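Poly(ADP-ribose) glycohydrolase (Thermomonospora curvata, PDB 3SII) probably hydrolyses the ribose-ribose bonds of poly(ADP-ribose) to release ADP-ribose, using a macrodomain-type catalytic domain. Local coordinates at residues H2-I7 with G107-E112; T70-L75 with H252-V257; V89-F94 with R214-A219. All blocks are in the same frame, centred on the assembly; numbering follows the deposited sequence.

Interaction 1: H2-I7 with G107-E112; sequences HSRRAI and GAHAQE. With A1R (5'-O-[(S)-{[(S)-{[(2R,3R,4S)-3,4-dihydroxypyrrolidin-2-yl]methoxy}(hydroxy)phosphoryl]oxy}(hydroxy)phosphoryl]adenosine), chain B.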
loop_
_atom_site.group_PDB
_atom_site.type_symbol
_atom_site.label_atom_id
_atom_site.label_comp_id
_atom_site.label_asym_id
_atom_site.label_seq_id
_atom_site.Cartn_x
_atom_site.Cartn_y
_atom_site.Cartn_z
ATOM N N HIS A 2 -10.060 12.011 17.001
ATOM C CA HIS A 2 -10.658 11.168 18.030
ATOM C C HIS A 2 -11.528 10.056 17.437
ATOM O O HIS A 2 -11.517 8.927 17.921
ATOM C CB HIS A 2 -11.440 12.013 19.032
ATOM C CG HIS A 2 -10.589 13.008 19.759
ATOM N ND1 HIS A 2 -10.569 14.347 19.437
ATOM C CD2 HIS A 2 -9.705 12.853 20.775
ATOM C CE1 HIS A 2 -9.723 14.979 20.234
ATOM N NE2 HIS A 2 -9.186 14.093 21.054
ATOM N N SER A 3 -12.271 10.369 16.385
ATOM C CA SER A 3 -13.091 9.359 15.726
ATOM C C SER A 3 -12.240 8.289 15.042
ATOM O O SER A 3 -12.581 7.106 15.062
ATOM C CB SER A 3 -14.059 9.999 14.725
ATOM O OG SER A 3 -13.452 11.079 14.042
ATOM N N ARG A 4 -11.141 8.710 14.424
ATOM C CA ARG A 4 -10.213 7.754 13.823
ATOM C C ARG A 4 -9.532 6.890 14.881
ATOM O O ARG A 4 -9.340 5.691 14.679
ATOM C CB ARG A 4 -9.166 8.464 12.964
ATOM C CG ARG A 4 -9.714 9.002 11.658
ATOM C CD ARG A 4 -8.610 9.567 10.782
ATOM N NE ARG A 4 -7.995 10.760 11.355
ATOM C CZ ARG A 4 -8.374 12.003 11.072
ATOM N NH1 ARG A 4 -9.372 12.216 10.222
ATOM N NH2 ARG A 4 -7.756 13.031 11.637
ATOM N N ARG A 5 -9.165 7.501 16.005
ATOM C CA ARG A 5 -8.558 6.755 17.102
ATOM C C ARG A 5 -9.498 5.663 17.608
ATOM O O ARG A 5 -9.073 4.532 17.873
ATOM C CB ARG A 5 -8.177 7.703 18.241
ATOM C CG ARG A 5 -7.156 7.129 19.200
ATOM C CD ARG A 5 -6.606 8.201 20.128
ATOM N NE ARG A 5 -7.113 8.060 21.489
ATOM C CZ ARG A 5 -8.205 8.664 21.947
ATOM N NH1 ARG A 5 -8.911 9.458 21.153
ATOM N NH2 ARG A 5 -8.590 8.476 23.202
ATOM N N ALA A 6 -10.776 6.007 17.757
ATOM C CA ALA A 6 -11.772 5.054 18.231
ATOM C C ALA A 6 -11.944 3.896 17.252
ATOM O O ALA A 6 -12.035 2.737 17.648
ATOM C CB ALA A 6 -13.108 5.755 18.466
ATOM N N ILE A 7 -11.998 4.220 15.970
ATOM C CA ILE A 7 -12.112 3.192 14.944
ATOM C C ILE A 7 -10.893 2.261 14.953
ATOM O O ILE A 7 -11.027 1.045 14.868
ATOM C CB ILE A 7 -12.299 3.823 13.558
ATOM C CG1 ILE A 7 -13.661 4.511 13.477
ATOM C CG2 ILE A 7 -12.200 2.772 12.478
ATOM C CD1 ILE A 7 -13.828 5.404 12.264
ATOM N N GLY A 107 -4.761 7.996 15.759
ATOM C CA GLY A 107 -5.763 8.701 14.981
ATOM C C GLY A 107 -5.205 9.494 13.816
ATOM O O GLY A 107 -5.882 10.371 13.270
ATOM N N ALA A 108 -3.964 9.196 13.430
ATOM C CA ALA A 108 -3.341 9.880 12.306
ATOM C C ALA A 108 -4.095 9.566 11.018
ATOM O O ALA A 108 -4.722 8.514 10.893
ATOM C CB ALA A 108 -1.875 9.485 12.176
ATOM N N HIS A 109 -4.029 10.498 10.073
ATOM C CA HIS A 109 -4.822 10.449 8.852
ATOM C C HIS A 109 -3.926 10.448 7.618
ATOM O O HIS A 109 -3.458 11.499 7.185
ATOM C CB HIS A 109 -5.741 11.677 8.806
ATOM C CG HIS A 109 -6.747 11.648 7.695
ATOM N ND1 HIS A 109 -7.252 10.479 7.174
ATOM C CD2 HIS A 109 -7.352 12.656 7.018
ATOM C CE1 HIS A 109 -8.128 10.763 6.223
ATOM N NE2 HIS A 109 -8.207 12.076 6.110
ATOM N N ALA A 110 -3.690 9.266 7.062
ATOM C CA ALA A 110 -2.910 9.116 5.836
ATOM C C ALA A 110 -3.286 7.774 5.216
ATOM O O ALA A 110 -4.118 7.045 5.762
ATOM C CB ALA A 110 -1.415 9.198 6.134
ATOM N N GLN A 111 -2.700 7.433 4.075
ATOM C CA GLN A 111 -3.164 6.235 3.363
ATOM C C GLN A 111 -2.960 4.941 4.155
ATOM O O GLN A 111 -3.876 4.112 4.253
ATOM C CB GLN A 111 -2.517 6.147 1.976
ATOM C CG GLN A 111 -3.081 5.046 1.097
ATOM C CD GLN A 111 -2.117 3.887 0.923
ATOM O OE1 GLN A 111 -1.198 3.694 1.724
ATOM N NE2 GLN A 111 -2.305 3.114 -0.147
ATOM N N GLU A 112 -1.773 4.752 4.721
ATOM C CA GLU A 112 -1.506 3.515 5.455
ATOM C C GLU A 112 -2.427 3.373 6.660
ATOM O O GLU A 112 -2.947 2.288 6.942
ATOM C CB GLU A 112 -0.050 3.422 5.907
ATOM C CG GLU A 112 0.167 2.199 6.808
ATOM C CD GLU A 112 1.614 1.942 7.173
ATOM O OE1 GLU A 112 2.389 2.911 7.295
ATOM O OE2 GLU A 112 1.964 0.757 7.369
HETATM N N1 A1R B . -6.102 6.432 -1.206
HETATM C C2 A1R B . -5.463 6.929 -2.307
HETATM N N3 A1R B . -4.677 8.040 -2.250
HETATM C C4 A1R B . -4.598 8.583 -1.047
HETATM C C5 A1R B . -5.193 8.157 0.138
HETATM C C6 A1R B . -5.973 7.027 -0.001
HETATM N N6 A1R B . -6.673 6.473 1.115
HETATM N N7 A1R B . -4.850 9.001 1.188
HETATM C C8 A1R B . -4.042 9.929 0.644
HETATM N N9 A1R B . -3.856 9.732 -0.712
HETATM C "C1'" A1R B . -3.044 10.500 -1.639
HETATM C "C2'" A1R B . -2.807 11.911 -1.222
HETATM O "O2'" A1R B . -2.759 12.741 -2.333
HETATM C "C3'" A1R B . -1.485 11.863 -0.559
HETATM O "O3'" A1R B . -0.793 13.057 -0.677
HETATM O "O4'" A1R B . -1.776 9.908 -1.768
HETATM C "C4'" A1R B . -0.783 10.776 -1.289
HETATM C "C5'" A1R B . 0.251 10.081 -0.429
HETATM O "O5'" A1R B . -0.336 9.551 0.718
HETATM P PA A1R B . 0.478 9.486 2.094
HETATM O O1A A1R B . -0.348 8.566 2.948
HETATM O O2A A1R B . 0.748 10.809 2.720
HETATM O O3A A1R B . 1.814 8.723 1.709
HETATM P PB A1R B . 3.334 9.047 2.092
HETATM O O1B A1R B . 3.801 10.380 1.556
HETATM O O2B A1R B . 4.146 7.911 1.540
HETATM O O5N A1R B . 3.422 9.162 3.663
HETATM C C5N A1R B . 3.609 8.039 4.469
HETATM N N4N A1R B . 2.348 8.412 6.029
HETATM C C1N A1R B . 1.538 7.399 6.693
HETATM O O2N A1R B . 2.348 5.598 8.006
HETATM C C2N A1R B . 2.408 6.182 6.767
HETATM O O3N A1R B . 4.384 7.336 7.422
HETATM C C3N A1R B . 3.751 6.681 6.377
HETATM C C4N A1R B . 3.804 7.973 5.709
#
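R4 reaches from helix 2-7 to the loop 107-110 and makes the one direct hydrogen bond between the two segments. Its NE donates to G107 O over 2.9 Å with an N-H...O angle of 177°, so the bond is almost straight. The oxygen lies in the guanidinium plane, whereas NE stands above the carbonyl plane of G107 and misses the lone pairs. The R4 chain leaves the helix with CG anti to the carbonyl carbon and then folds at chi3 (-67°), which turns the guanidinium so that one face meets H109. There the two flat groups form an offset stack: their centres are 4.3 Å apart and the planes nearly parallel. H109 CB sits over the middle of the guanidinium, 3.5 Å from R4 CZ, while R4 NH1 lies over the rim of the imidazole, 3.7 Å from H109 CG. The ring's charge is not seen, but a neutral imidazole would probably suit this cationic neighbour better. An alanine in place of R4 would remove both bond and stack, and is likely to leave G107 O without this donor and the H109 ring freer to turn.

R5 adds a backbone approach, its N 3.7 Å from G107 CA. A CB at G107 would lie 3.4 Å from R5 N and, at the positive phi of 89°, press on the preceding carbonyl O, which favours glycine.

The helix 2-17 thus leans on the loop leading into helix 111-118, whose side it also meets where R4 and I7 touch R117. On the ligand side of that loop, Q111 N donates to A1R O1A over 2.8 Å and E112 OE1 accepts from A1R O2N, while the Q111 and E112 side chains reach across to strand 90-94.

Interaction 2: T70-L75 with H252-V257; sequences TEETTL and HVVFAV. With A1R (5'-O-[(S)-{[(S)-{[(2R,3R,4S)-3,4-dihydroxypyrrolidin-2-yl]methoxy}(hydroxy)phosphoryl]oxy}(hydroxy)phosphoryl]adenosine), chain B.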
loop_
_atom_site.group_PDB
_atom_site.type_symbol
_atom_site.label_atom_id
_atom_site.label_comp_id
_atom_site.label_asym_id
_atom_site.label_seq_id
_atom_site.Cartn_x
_atom_site.Cartn_y
_atom_site.Cartn_z
ATOM N N THR A 70 -7.773 7.319 -11.310
ATOM C CA THR A 70 -9.062 7.656 -10.705
ATOM C C THR A 70 -8.839 8.456 -9.432
ATOM O O THR A 70 -7.707 8.517 -8.930
ATOM C CB THR A 70 -9.882 6.400 -10.345
ATOM O OG1 THR A 70 -9.285 5.741 -9.220
ATOM C CG2 THR A 70 -9.947 5.436 -11.527
ATOM N N GLU A 71 -9.908 9.062 -8.920
ATOM C CA GLU A 71 -9.866 9.782 -7.641
ATOM C C GLU A 71 -10.316 8.887 -6.488
ATOM O O GLU A 71 -10.630 9.360 -5.386
ATOM C CB GLU A 71 -10.736 11.040 -7.694
ATOM C CG GLU A 71 -10.301 12.049 -8.742
ATOM C CD GLU A 71 -11.101 13.337 -8.666
ATOM O OE1 GLU A 71 -11.239 13.882 -7.551
ATOM O OE2 GLU A 71 -11.595 13.800 -9.714
ATOM N N GLU A 72 -10.350 7.589 -6.757
ATOM C CA GLU A 72 -10.666 6.596 -5.742
ATOM C C GLU A 72 -9.609 6.522 -4.647
ATOM O O GLU A 72 -8.420 6.734 -4.893
ATOM C CB GLU A 72 -10.769 5.215 -6.387
ATOM C CG GLU A 72 -11.986 4.991 -7.260
ATOM C CD GLU A 72 -11.876 3.710 -8.059
ATOM O OE1 GLU A 72 -10.838 3.521 -8.732
ATOM O OE2 GLU A 72 -12.811 2.880 -8.001
ATOM N N THR A 73 -10.042 6.189 -3.437
ATOM C CA THR A 73 -9.109 5.700 -2.432
ATOM C C THR A 73 -8.549 4.347 -2.877
ATOM O O THR A 73 -9.135 3.647 -3.713
ATOM C CB THR A 73 -9.776 5.487 -1.064
ATOM O OG1 THR A 73 -10.787 4.471 -1.190
ATOM C CG2 THR A 73 -10.412 6.783 -0.560
ATOM N N THR A 74 -7.400 3.996 -2.323
ATOM C CA THR A 74 -6.808 2.681 -2.535
ATOM C C THR A 74 -7.842 1.572 -2.317
ATOM O O THR A 74 -8.009 0.686 -3.169
ATOM C CB THR A 74 -5.632 2.459 -1.574
ATOM O OG1 THR A 74 -4.726 3.565 -1.666
ATOM C CG2 THR A 74 -4.886 1.162 -1.901
ATOM N N LEU A 75 -8.524 1.604 -1.179
ATOM C CA LEU A 75 -9.498 0.556 -0.892
ATOM C C LEU A 75 -10.714 0.573 -1.821
ATOM O O LEU A 75 -11.227 -0.491 -2.173
ATOM C CB LEU A 75 -9.924 0.604 0.570
ATOM C CG LEU A 75 -8.835 0.115 1.528
ATOM C CD1 LEU A 75 -9.338 0.114 2.960
ATOM C CD2 LEU A 75 -8.327 -1.262 1.132
ATOM N N HIS A 252 -4.139 -5.012 -15.439
ATOM C CA HIS A 252 -4.861 -3.811 -15.066
ATOM C C HIS A 252 -4.085 -3.122 -13.960
ATOM O O HIS A 252 -3.723 -3.750 -12.973
ATOM C CB HIS A 252 -6.254 -4.197 -14.554
ATOM C CG HIS A 252 -7.204 -3.048 -14.385
ATOM N ND1 HIS A 252 -8.538 -3.236 -14.086
ATOM C CD2 HIS A 252 -7.022 -1.708 -14.464
ATOM C CE1 HIS A 252 -9.137 -2.063 -13.992
ATOM N NE2 HIS A 252 -8.242 -1.118 -14.218
ATOM N N VAL A 253 -3.802 -1.841 -14.149
ATOM C CA VAL A 253 -3.147 -1.044 -13.126
ATOM C C VAL A 253 -3.988 0.189 -12.918
ATOM O O VAL A 253 -4.284 0.910 -13.880
ATOM C CB VAL A 253 -1.729 -0.614 -13.535
ATOM C CG1 VAL A 253 -1.118 0.324 -12.479
ATOM C CG2 VAL A 253 -0.846 -1.828 -13.758
ATOM N N VAL A 254 -4.398 0.420 -11.675
ATOM C CA VAL A 254 -5.168 1.608 -11.334
ATOM C C VAL A 254 -4.300 2.505 -10.469
ATOM O O VAL A 254 -3.745 2.059 -9.468
ATOM C CB VAL A 254 -6.453 1.266 -10.550
ATOM C CG1 VAL A 254 -7.212 2.560 -10.178
ATOM C CG2 VAL A 254 -7.348 0.327 -11.345
ATOM N N PHE A 255 -4.146 3.761 -10.878
ATOM C CA PHE A 255 -3.551 4.760 -10.006
ATOM C C PHE A 255 -4.703 5.448 -9.310
ATOM O O PHE A 255 -5.351 6.337 -9.870
ATOM C CB PHE A 255 -2.682 5.732 -10.807
ATOM C CG PHE A 255 -1.483 5.072 -11.438
ATOM C CD1 PHE A 255 -0.337 4.835 -10.691
ATOM C CD2 PHE A 255 -1.510 4.677 -12.763
ATOM C CE1 PHE A 255 0.776 4.216 -11.262
ATOM C CE2 PHE A 255 -0.406 4.053 -13.349
ATOM C CZ PHE A 255 0.742 3.818 -12.592
ATOM N N ALA A 256 -4.984 4.982 -8.102
ATOM C CA ALA A 256 -6.077 5.512 -7.299
ATOM C C ALA A 256 -5.496 6.605 -6.419
ATOM O O ALA A 256 -4.753 6.335 -5.475
ATOM C CB ALA A 256 -6.703 4.398 -6.464
ATOM N N VAL A 257 -5.829 7.850 -6.744
ATOM C CA VAL A 257 -5.241 8.991 -6.063
ATOM C C VAL A 257 -6.351 9.877 -5.498
ATOM O O VAL A 257 -6.985 10.665 -6.226
ATOM C CB VAL A 257 -4.338 9.803 -7.000
ATOM C CG1 VAL A 257 -3.588 10.860 -6.190
ATOM C CG2 VAL A 257 -3.364 8.873 -7.735
HETATM N N1 A1R B . -6.102 6.432 -1.206
HETATM C C2 A1R B . -5.463 6.929 -2.307
HETATM N N3 A1R B . -4.677 8.040 -2.250
HETATM C C4 A1R B . -4.598 8.583 -1.047
HETATM C C5 A1R B . -5.193 8.157 0.138
HETATM C C6 A1R B . -5.973 7.027 -0.001
HETATM N N6 A1R B . -6.673 6.473 1.115
HETATM N N7 A1R B . -4.850 9.001 1.188
HETATM C C8 A1R B . -4.042 9.929 0.644
HETATM N N9 A1R B . -3.856 9.732 -0.712
HETATM C "C1'" A1R B . -3.044 10.500 -1.639
HETATM C "C2'" A1R B . -2.807 11.911 -1.222
HETATM O "O2'" A1R B . -2.759 12.741 -2.333
HETATM C "C3'" A1R B . -1.485 11.863 -0.559
HETATM O "O3'" A1R B . -0.793 13.057 -0.677
HETATM O "O4'" A1R B . -1.776 9.908 -1.768
HETATM C "C4'" A1R B . -0.783 10.776 -1.289
HETATM C "C5'" A1R B . 0.251 10.081 -0.429
HETATM O "O5'" A1R B . -0.336 9.551 0.718
HETATM P PA A1R B . 0.478 9.486 2.094
HETATM O O1A A1R B . -0.348 8.566 2.948
HETATM O O2A A1R B . 0.748 10.809 2.720
HETATM O O3A A1R B . 1.814 8.723 1.709
HETATM P PB A1R B . 3.334 9.047 2.092
HETATM O O1B A1R B . 3.801 10.380 1.556
HETATM O O2B A1R B . 4.146 7.911 1.540
HETATM O O5N A1R B . 3.422 9.162 3.663
HETATM C C5N A1R B . 3.609 8.039 4.469
HETATM N N4N A1R B . 2.348 8.412 6.029
HETATM C C1N A1R B . 1.538 7.399 6.693
HETATM O O2N A1R B . 2.348 5.598 8.006
HETATM C C2N A1R B . 2.408 6.182 6.767
HETATM O O3N A1R B . 4.384 7.336 7.422
HETATM C C3N A1R B . 3.751 6.681 6.377
HETATM C C4N A1R B . 3.804 7.973 5.709
HETATM O O HOH W 1 -3.862 3.983 -4.100
#
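V254 offers its CG1 methyl to the polar tips of the other segment, 3.9 Å from T70 OG1 and crossing the E72 side chain at about a right angle. T70 OG1 sits between its backbone N and carbonyl carbon (chi1 72°), where it accepts from E72 N in an ST turn and donates to the anti lone pair of E72 OE1. This hydroxyl thereby ties the turn to the carboxylate, whose OE2 pairs with R80.

F255 contributes through its backbone: its O takes the T70 N-H over 3.0 Å. A256 is the parallel bridge partner of T70, and its CB presses against E72 O at 3.3 Å. A water 2.9 Å from A256 O and 2.6 Å from T74 OG1 links the two; the T74 hydroxyl is shared with Q111. V257 N completes the bridge by donating to T70 O at an N-H...O angle of 173°, and V257 O receives a CA-H...O contact from E71. Beyond the turn, T74 N donates to A1R N1 over 3.0 Å, so the start of helix 74-84 reads the Watson-Crick edge of the adenine.

Strand 252-256 is thus flanked by strand 66-70 and strand 214-217 in the mixed sheet, with helix 74-84 packed over V254 and A256, and F274 stacked on F255.

Interaction 3: V89-F94 with R214-A219; sequences VACLNF and RLVLGA. With A1R (5'-O-[(S)-{[(S)-{[(2R,3R,4S)-3,4-dihydroxypyrrolidin-2-yl]methoxy}(hydroxy)phosphoryl]oxy}(hydroxy)phosphoryl]adenosine), chain B.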
loop_
_atom_site.group_PDB
_atom_site.type_symbol
_atom_site.label_atom_id
_atom_site.label_comp_id
_atom_site.label_asym_id
_atom_site.label_seq_id
_atom_site.Cartn_x
_atom_site.Cartn_y
_atom_site.Cartn_z
ATOM N N VAL A 89 -6.366 -9.006 -6.027
ATOM C CA VAL A 89 -5.749 -7.731 -6.390
ATOM C C VAL A 89 -4.626 -7.434 -5.404
ATOM O O VAL A 89 -4.737 -7.782 -4.227
ATOM C CB VAL A 89 -6.800 -6.602 -6.305
ATOM C CG1 VAL A 89 -6.185 -5.233 -6.560
ATOM C CG2 VAL A 89 -7.967 -6.884 -7.275
ATOM N N ALA A 90 -3.547 -6.813 -5.876
ATOM C CA ALA A 90 -2.485 -6.338 -4.979
ATOM C C ALA A 90 -2.484 -4.822 -4.889
ATOM O O ALA A 90 -2.636 -4.130 -5.902
ATOM C CB ALA A 90 -1.123 -6.836 -5.456
ATOM N N CYS A 91 -2.293 -4.315 -3.674
ATOM C CA CYS A 91 -2.304 -2.888 -3.405
ATOM C C CYS A 91 -1.011 -2.431 -2.746
ATOM O O CYS A 91 -0.536 -3.066 -1.808
ATOM C CB CYS A 91 -3.431 -2.536 -2.436
ATOM S SG CYS A 91 -5.094 -2.960 -2.978
ATOM N N LEU A 92 -0.466 -1.318 -3.216
ATOM C CA LEU A 92 0.698 -0.714 -2.588
ATOM C C LEU A 92 0.268 0.071 -1.344
ATOM O O LEU A 92 -0.584 0.952 -1.424
ATOM C CB LEU A 92 1.425 0.193 -3.593
ATOM C CG LEU A 92 2.605 1.015 -3.068
ATOM C CD1 LEU A 92 3.676 0.104 -2.436
ATOM C CD2 LEU A 92 3.189 1.892 -4.190
ATOM N N ASN A 93 0.843 -0.295 -0.202
ATOM C CA ASN A 93 0.721 0.415 1.070
ATOM C C ASN A 93 1.837 1.454 1.133
ATOM O O ASN A 93 3.020 1.096 1.041
ATOM C CB ASN A 93 0.858 -0.601 2.218
ATOM C CG ASN A 93 0.935 0.059 3.577
ATOM O OD1 ASN A 93 0.512 1.200 3.746
ATOM N ND2 ASN A 93 1.496 -0.652 4.551
ATOM N N PHE A 94 1.456 2.733 1.260
ATOM C CA PHE A 94 2.419 3.834 1.320
ATOM C C PHE A 94 2.977 3.862 2.737
ATOM O O PHE A 94 2.533 4.637 3.598
ATOM C CB PHE A 94 1.751 5.179 0.992
ATOM C CG PHE A 94 1.000 5.213 -0.329
ATOM C CD1 PHE A 94 1.232 4.278 -1.332
ATOM C CD2 PHE A 94 0.077 6.227 -0.570
ATOM C CE1 PHE A 94 0.540 4.333 -2.536
ATOM C CE2 PHE A 94 -0.611 6.291 -1.773
ATOM C CZ PHE A 94 -0.378 5.340 -2.762
ATOM N N ARG A 214 -3.442 -7.686 -11.400
ATOM C CA ARG A 214 -4.138 -6.413 -11.248
ATOM C C ARG A 214 -3.638 -5.688 -10.002
ATOM O O ARG A 214 -3.544 -6.284 -8.934
ATOM C CB ARG A 214 -5.653 -6.641 -11.192
ATOM C CG ARG A 214 -6.158 -7.337 -12.455
ATOM C CD ARG A 214 -7.688 -7.428 -12.501
ATOM N NE ARG A 214 -8.203 -8.222 -11.388
ATOM C CZ ARG A 214 -9.414 -8.075 -10.860
ATOM N NH1 ARG A 214 -10.252 -7.165 -11.346
ATOM N NH2 ARG A 214 -9.776 -8.835 -9.835
ATOM N N LEU A 215 -3.284 -4.413 -10.162
ATOM C CA LEU A 215 -2.612 -3.667 -9.113
ATOM C C LEU A 215 -3.288 -2.355 -8.859
ATOM O O LEU A 215 -3.772 -1.708 -9.791
ATOM C CB LEU A 215 -1.190 -3.318 -9.532
ATOM C CG LEU A 215 -0.256 -4.364 -10.076
ATOM C CD1 LEU A 215 1.090 -3.696 -10.381
ATOM C CD2 LEU A 215 -0.089 -5.485 -9.072
ATOM N N VAL A 216 -3.279 -1.945 -7.598
ATOM C CA VAL A 216 -3.698 -0.602 -7.221
ATOM C C VAL A 216 -2.479 0.145 -6.702
ATOM O O VAL A 216 -1.919 -0.209 -5.647
ATOM C CB VAL A 216 -4.817 -0.603 -6.180
ATOM C CG1 VAL A 216 -5.222 0.822 -5.840
ATOM C CG2 VAL A 216 -6.033 -1.381 -6.711
ATOM N N LEU A 217 -2.053 1.143 -7.474
ATOM C CA LEU A 217 -0.908 1.994 -7.124
ATOM C C LEU A 217 -1.418 3.419 -6.880
ATOM O O LEU A 217 -2.627 3.657 -6.829
ATOM C CB LEU A 217 0.134 1.981 -8.247
ATOM C CG LEU A 217 0.610 0.570 -8.640
ATOM C CD1 LEU A 217 1.535 0.649 -9.846
ATOM C CD2 LEU A 217 1.283 -0.144 -7.472
ATOM N N GLY A 218 -0.513 4.379 -6.722
ATOM C CA GLY A 218 -0.950 5.743 -6.457
ATOM C C GLY A 218 0.230 6.645 -6.171
ATOM O O GLY A 218 1.366 6.324 -6.567
ATOM N N ALA A 219 -0.048 7.753 -5.487
ATOM C CA ALA A 219 0.935 8.807 -5.225
ATOM C C ALA A 219 1.816 8.489 -4.020
ATOM O O ALA A 219 1.912 9.259 -3.055
ATOM C CB ALA A 219 0.234 10.166 -5.063
HETATM N N1 A1R B . -6.102 6.432 -1.206
HETATM C C2 A1R B . -5.463 6.929 -2.307
HETATM N N3 A1R B . -4.677 8.040 -2.250
HETATM C C4 A1R B . -4.598 8.583 -1.047
HETATM C C5 A1R B . -5.193 8.157 0.138
HETATM C C6 A1R B . -5.973 7.027 -0.001
HETATM N N6 A1R B . -6.673 6.473 1.115
HETATM N N7 A1R B . -4.850 9.001 1.188
HETATM C C8 A1R B . -4.042 9.929 0.644
HETATM N N9 A1R B . -3.856 9.732 -0.712
HETATM C "C1'" A1R B . -3.044 10.500 -1.639
HETATM C "C2'" A1R B . -2.807 11.911 -1.222
HETATM O "O2'" A1R B . -2.759 12.741 -2.333
HETATM C "C3'" A1R B . -1.485 11.863 -0.559
HETATM O "O3'" A1R B . -0.793 13.057 -0.677
HETATM O "O4'" A1R B . -1.776 9.908 -1.768
HETATM C "C4'" A1R B . -0.783 10.776 -1.289
HETATM C "C5'" A1R B . 0.251 10.081 -0.429
HETATM O "O5'" A1R B . -0.336 9.551 0.718
HETATM P PA A1R B . 0.478 9.486 2.094
HETATM O O1A A1R B . -0.348 8.566 2.948
HETATM O O2A A1R B . 0.748 10.809 2.720
HETATM O O3A A1R B . 1.814 8.723 1.709
HETATM P PB A1R B . 3.334 9.047 2.092
HETATM O O1B A1R B . 3.801 10.380 1.556
HETATM O O2B A1R B . 4.146 7.911 1.540
HETATM O O5N A1R B . 3.422 9.162 3.663
HETATM C C5N A1R B . 3.609 8.039 4.469
HETATM N N4N A1R B . 2.348 8.412 6.029
HETATM C C1N A1R B . 1.538 7.399 6.693
HETATM O O2N A1R B . 2.348 5.598 8.006
HETATM C C2N A1R B . 2.408 6.182 6.767
HETATM O O3N A1R B . 4.384 7.336 7.422
HETATM C C3N A1R B . 3.751 6.681 6.377
HETATM C C4N A1R B . 3.804 7.973 5.709
HETATM O O HOH W 2 -1.735 2.048 -3.879
#
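V216 and C91 lie side by side on one face of the sheet at the centre of this pair, C91 SG 4.0 Å from V216 CB. On the same face V89 CG1 meets V216 CG2 at 3.9 Å, the two side chains crossing at a slant. V89 sets CG1 anti to its N (chi1 175°), which directs this methyl to V216 and leaves CG2 for R214. A90 and L215 occupy the other face, joined through A90 CB and L215 CD2, and farther along L92 CB rests against L217 CD2.

The backbones hold these side chains in parallel register. A90 N donates to R214 O, A90 O accepts from V216 N, and L92 N donates to V216 O at an N-H...O angle of 171°. The strand axes meet at an angle of 22°. Past the last of these bonds the chains spread, from 4.7 Å between C91 CA and V216 CA to 8.4 Å between F94 CA and A219 CA. A water links L92 O and V216 O, although it has more acceptors near it than protons to give.

At the ligand end, the F94 ring has A219 C over one face, with CZ 3.7 Å from A219 N. The ring edge is turned to the ligand, F94 CD2 being 3.6 Å from A1R O5'. A CB at G218 would come within 3.0 Å of F94 CZ, a clash, consistent with the glycine here. G218 N is buried without a partner. At the opposite end V89 CG2 covers one face of the R214 guanidinium, 3.7 Å from NH2, while NE forms a salt bridge with D87.

Strand 90-94 lies between strand 163-175 and strand 214-217, which in turn borders strand 252-256. Helix 74-84 covers the face carrying V89, C91 and V216, consistent with a macrodomain's layered alpha/beta architecture.

In the fold
Interaction 3 is wholly buried near the middle of the chain, interaction 2 is buried but lies toward the sheet margin, and interaction 1 is a surface contact. Interactions 2 and 3 belong to one mixed sheet, because strands 214-217 and 252-256 are neighbours; both pairings are parallel, a single bridge in 2 and two successive bridges in 3, yet 3 is mainly aliphatic while 2 mixes methyls with a threonine-glutamate turn. Interaction 1 lacks strand pairing and relies on a cationic stack and one side-chain bond. Q111 connects all three, bonding T74, L92 and F94. All converge on A1R: 2 at the adenine, 1 from adenine and diphosphate to pyrrolidine, 3 from ribose and diphosphate to pyrrolidine.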